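Long-range contact in enterotoxin SEN variant (Staphylococcus aureus, PDB 6KRY), which is a staphylococcal enterotoxin of the superantigen family and probably acts as a toxin by over-stimulating T cells: residues L18-I28 and F155-K166. Residues are numbered along the deposited sequence; the frame is centred on the assembly and turned at random.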
# COMPACT_ATOMS: atom_id res chain seq x y z
N LEU A 18 -11.42 -12.45 -3.72
CA LEU A 18 -11.78 -11.26 -4.46
C LEU A 18 -12.76 -10.41 -3.66
O LEU A 18 -12.69 -9.17 -3.67
CB LEU A 18 -12.44 -11.68 -5.78
CG LEU A 18 -11.51 -12.24 -6.84
CD1 LEU A 18 -12.31 -12.64 -8.07
CD2 LEU A 18 -10.42 -11.22 -7.18
N PHE A 19 -13.66 -11.06 -2.93
CA PHE A 19 -14.62 -10.34 -2.10
C PHE A 19 -13.92 -9.50 -1.01
O PHE A 19 -14.21 -8.32 -0.78
CB PHE A 19 -15.58 -11.35 -1.49
CG PHE A 19 -16.71 -10.78 -0.69
CD1 PHE A 19 -17.63 -9.91 -1.26
CD2 PHE A 19 -16.95 -11.24 0.59
CE1 PHE A 19 -18.73 -9.45 -0.54
CE2 PHE A 19 -18.07 -10.80 1.29
CZ PHE A 19 -18.93 -9.87 0.75
N ASN A 20 -12.97 -10.13 -0.32
CA ASN A 20 -12.16 -9.44 0.72
C ASN A 20 -11.26 -8.36 0.10
O ASN A 20 -11.17 -7.28 0.67
CB ASN A 20 -11.35 -10.44 1.53
CG ASN A 20 -12.27 -11.22 2.45
OD1 ASN A 20 -12.36 -12.44 2.36
ND2 ASN A 20 -13.01 -10.51 3.26
N LEU A 21 -10.65 -8.62 -1.07
CA LEU A 21 -9.84 -7.59 -1.74
C LEU A 21 -10.72 -6.40 -2.16
O LEU A 21 -10.29 -5.25 -2.07
CB LEU A 21 -9.09 -8.21 -2.94
CG LEU A 21 -7.95 -9.14 -2.54
CD1 LEU A 21 -7.43 -9.89 -3.75
CD2 LEU A 21 -6.81 -8.35 -1.91
N THR A 22 -11.93 -6.68 -2.62
CA THR A 22 -12.84 -5.62 -3.01
C THR A 22 -13.08 -4.66 -1.84
O THR A 22 -13.12 -3.43 -2.04
CB THR A 22 -14.17 -6.20 -3.51
OG1 THR A 22 -13.97 -7.02 -4.67
CG2 THR A 22 -15.16 -5.13 -3.89
N SER A 23 -13.33 -5.21 -0.64
CA SER A 23 -13.55 -4.40 0.57
C SER A 23 -12.33 -3.50 0.82
O SER A 23 -12.44 -2.30 1.05
CB SER A 23 -13.82 -5.29 1.74
OG SER A 23 -13.82 -4.52 2.91
N TYR A 24 -11.14 -4.09 0.75
CA TYR A 24 -9.89 -3.36 0.99
C TYR A 24 -9.66 -2.18 0.03
O TYR A 24 -9.02 -1.18 0.41
CB TYR A 24 -8.70 -4.31 0.94
CG TYR A 24 -8.23 -4.71 2.31
CD1 TYR A 24 -7.64 -3.78 3.14
CD2 TYR A 24 -8.43 -5.99 2.79
CE1 TYR A 24 -7.20 -4.13 4.41
CE2 TYR A 24 -8.00 -6.35 4.06
CZ TYR A 24 -7.42 -5.41 4.89
OH TYR A 24 -7.01 -5.80 6.14
N TYR A 25 -10.20 -2.26 -1.20
CA TYR A 25 -9.93 -1.29 -2.23
C TYR A 25 -11.20 -0.49 -2.56
O TYR A 25 -11.13 0.34 -3.46
CB TYR A 25 -9.28 -1.92 -3.46
CG TYR A 25 -7.85 -2.31 -3.21
CD1 TYR A 25 -6.89 -1.34 -2.98
CD2 TYR A 25 -7.48 -3.63 -3.02
CE1 TYR A 25 -5.58 -1.68 -2.67
CE2 TYR A 25 -6.18 -3.99 -2.72
CZ TYR A 25 -5.23 -3.01 -2.54
OH TYR A 25 -3.95 -3.35 -2.24
N THR A 26 -12.29 -0.71 -1.81
CA THR A 26 -13.52 0.09 -1.93
C THR A 26 -13.71 1.02 -0.73
O THR A 26 -14.21 2.13 -0.89
CB THR A 26 -14.74 -0.82 -2.09
OG1 THR A 26 -14.55 -1.54 -3.31
CG2 THR A 26 -16.05 -0.06 -2.13
N ASP A 27 -13.46 0.53 0.49
CA ASP A 27 -13.81 1.29 1.73
C ASP A 27 -12.58 2.09 2.16
O ASP A 27 -11.59 1.44 2.52
CB ASP A 27 -14.21 0.36 2.87
CG ASP A 27 -15.42 -0.52 2.58
OD1 ASP A 27 -16.40 0.02 2.02
OD2 ASP A 27 -15.37 -1.73 2.90
N ILE A 28 -12.63 3.43 2.07
CA ILE A 28 -11.43 4.28 2.35
C ILE A 28 -10.97 4.11 3.80
O ILE A 28 -9.82 4.45 4.09
CB ILE A 28 -11.59 5.79 2.07
CG1 ILE A 28 -12.95 6.39 2.45
CG2 ILE A 28 -11.23 6.09 0.63
CD1 ILE A 28 -13.46 6.00 3.79
N PHE A 155 -6.94 2.03 -5.42
CA PHE A 155 -8.24 2.50 -4.99
C PHE A 155 -8.99 3.11 -6.19
O PHE A 155 -10.17 2.86 -6.43
CB PHE A 155 -8.03 3.52 -3.87
CG PHE A 155 -9.31 3.89 -3.20
CD1 PHE A 155 -9.85 3.07 -2.23
CD2 PHE A 155 -10.03 5.01 -3.63
CE1 PHE A 155 -11.08 3.38 -1.66
CE2 PHE A 155 -11.24 5.35 -3.03
CZ PHE A 155 -11.77 4.52 -2.06
N LYS A 156 -8.29 3.92 -6.97
CA LYS A 156 -8.89 4.57 -8.15
C LYS A 156 -9.19 3.54 -9.24
O LYS A 156 -10.27 3.55 -9.88
CB LYS A 156 -7.93 5.64 -8.65
CG LYS A 156 -8.05 6.96 -7.93
CD LYS A 156 -8.42 8.08 -8.91
CE LYS A 156 -9.54 7.66 -9.83
NZ LYS A 156 -10.41 8.82 -10.18
N LEU A 157 -8.31 2.56 -9.42
CA LEU A 157 -8.60 1.53 -10.41
C LEU A 157 -9.82 0.70 -9.99
O LEU A 157 -10.59 0.20 -10.87
CB LEU A 157 -7.40 0.60 -10.63
CG LEU A 157 -6.16 1.21 -11.24
CD1 LEU A 157 -5.04 0.18 -11.29
CD2 LEU A 157 -6.41 1.79 -12.62
N GLU A 158 -9.97 0.45 -8.69
CA GLU A 158 -11.12 -0.37 -8.24
C GLU A 158 -12.39 0.42 -8.57
O GLU A 158 -13.36 -0.14 -9.02
CB GLU A 158 -11.02 -0.73 -6.76
CG GLU A 158 -12.24 -1.45 -6.21
CD GLU A 158 -12.62 -2.74 -6.93
OE1 GLU A 158 -13.85 -3.06 -6.99
OE2 GLU A 158 -11.69 -3.41 -7.42
N ASN A 159 -12.35 1.74 -8.34
CA ASN A 159 -13.51 2.58 -8.56
C ASN A 159 -13.86 2.61 -10.06
O ASN A 159 -15.03 2.45 -10.41
CB ASN A 159 -13.33 3.99 -7.99
CG ASN A 159 -14.53 4.86 -8.29
OD1 ASN A 159 -14.53 5.56 -9.29
ND2 ASN A 159 -15.58 4.76 -7.49
N LEU A 160 -12.86 2.77 -10.94
CA LEU A 160 -13.09 2.99 -12.38
C LEU A 160 -13.28 1.68 -13.15
O LEU A 160 -14.04 1.67 -14.12
CB LEU A 160 -11.92 3.77 -12.99
CG LEU A 160 -11.66 5.17 -12.42
CD1 LEU A 160 -10.37 5.75 -12.96
CD2 LEU A 160 -12.82 6.12 -12.68
N TYR A 161 -12.57 0.61 -12.76
CA TYR A 161 -12.50 -0.60 -13.58
C TYR A 161 -12.95 -1.89 -12.86
O TYR A 161 -12.91 -2.95 -13.47
CB TYR A 161 -11.07 -0.81 -14.07
CG TYR A 161 -10.62 0.29 -14.98
CD1 TYR A 161 -11.05 0.38 -16.30
CD2 TYR A 161 -9.76 1.27 -14.53
CE1 TYR A 161 -10.65 1.41 -17.13
CE2 TYR A 161 -9.32 2.30 -15.35
CZ TYR A 161 -9.78 2.38 -16.65
OH TYR A 161 -9.37 3.42 -17.43
N LYS A 162 -13.31 -1.82 -11.58
CA LYS A 162 -13.81 -2.99 -10.84
C LYS A 162 -12.80 -4.15 -10.91
O LYS A 162 -13.16 -5.33 -11.13
CB LYS A 162 -15.18 -3.42 -11.38
CG LYS A 162 -16.12 -2.26 -11.64
CD LYS A 162 -16.91 -1.88 -10.46
CE LYS A 162 -18.13 -2.77 -10.31
NZ LYS A 162 -19.13 -2.16 -9.41
N ILE A 163 -11.52 -3.81 -10.70
CA ILE A 163 -10.44 -4.74 -10.76
C ILE A 163 -10.76 -6.01 -9.96
O ILE A 163 -10.54 -7.10 -10.47
CB ILE A 163 -9.17 -4.08 -10.17
CG1 ILE A 163 -8.69 -2.93 -11.04
CG2 ILE A 163 -8.06 -5.11 -9.96
CD1 ILE A 163 -8.53 -3.30 -12.47
N TYR A 164 -11.18 -5.86 -8.70
CA TYR A 164 -11.22 -7.03 -7.79
C TYR A 164 -12.64 -7.59 -7.59
O TYR A 164 -12.78 -8.63 -6.94
CB TYR A 164 -10.60 -6.67 -6.43
CG TYR A 164 -9.12 -6.44 -6.53
CD1 TYR A 164 -8.28 -7.41 -7.05
CD2 TYR A 164 -8.56 -5.24 -6.15
CE1 TYR A 164 -6.92 -7.17 -7.20
CE2 TYR A 164 -7.19 -5.01 -6.24
CZ TYR A 164 -6.37 -5.98 -6.76
OH TYR A 164 -5.02 -5.76 -6.88
N ASN A 165 -13.65 -6.99 -8.20
CA ASN A 165 -15.05 -7.41 -7.97
C ASN A 165 -15.30 -8.84 -8.42
O ASN A 165 -14.98 -9.21 -9.55
CB ASN A 165 -16.04 -6.51 -8.70
CG ASN A 165 -16.12 -5.18 -8.02
OD1 ASN A 165 -17.11 -4.90 -7.34
ND2 ASN A 165 -15.03 -4.44 -8.11
N LYS A 166 -15.90 -9.63 -7.51
CA LYS A 166 -16.17 -11.02 -7.74
C LYS A 166 -17.19 -11.25 -8.86
O LYS A 166 -17.28 -12.37 -9.33
CB LYS A 166 -16.70 -11.67 -6.46
CG LYS A 166 -18.01 -11.10 -5.95
CD LYS A 166 -18.39 -11.63 -4.60
CE LYS A 166 -19.43 -10.78 -3.92
NZ LYS A 166 -20.67 -10.70 -4.69
O HOH W 1 -16.17 -8.58 -4.83
O HOH W 2 -12.41 2.31 -4.84
O HOH W 3 -16.31 -1.96 -5.32
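Y25 meets F155, and T22 meets Y164, where helix 18-26 crosses helix 155-161 at -110°, the axes 9.0 Å apart at closest, and lies against the turn 162-166 that follows. Y164 fills the middle: L21 CB lies over one face of its ring, 4.0 Å from Y164 CG, and I163 CG2 sits over the centre of the opposite face. The Y25 ring lies obliquely, planes at 33°, its CD2 3.5 Å from Y164 CE2.

E158 lies between the helices, its CB 3.9 Å from Y25 CB. With CG anti to the backbone N (chi1 174°) and a bend at the next bond, its carboxylate folds back to the turn, where E158 OE2 accepts from Y164 N (2.8 Å) on its syn lone pair, which ties that turn to the helix's final turn.

No direct hydrogen bond crosses the contact; three waters do instead. One joins T22 OG1 to K166 N, another donates to Y25 O and F155 O over the F155 ring, and a third links T26 OG1 with E158 OE1. T22 OG1 itself donates to L18 O. The K166 side chain runs alongside that of F19, with K166 CE 3.3 Å from F19 CD1.

The contact joins the OB-fold and beta-grasp domains, a pairing known from this toxin family. Y164 OH reaches R154 and L192, Y25 packs on strand 86-88, and L157 and I163 rest on strand 218-225.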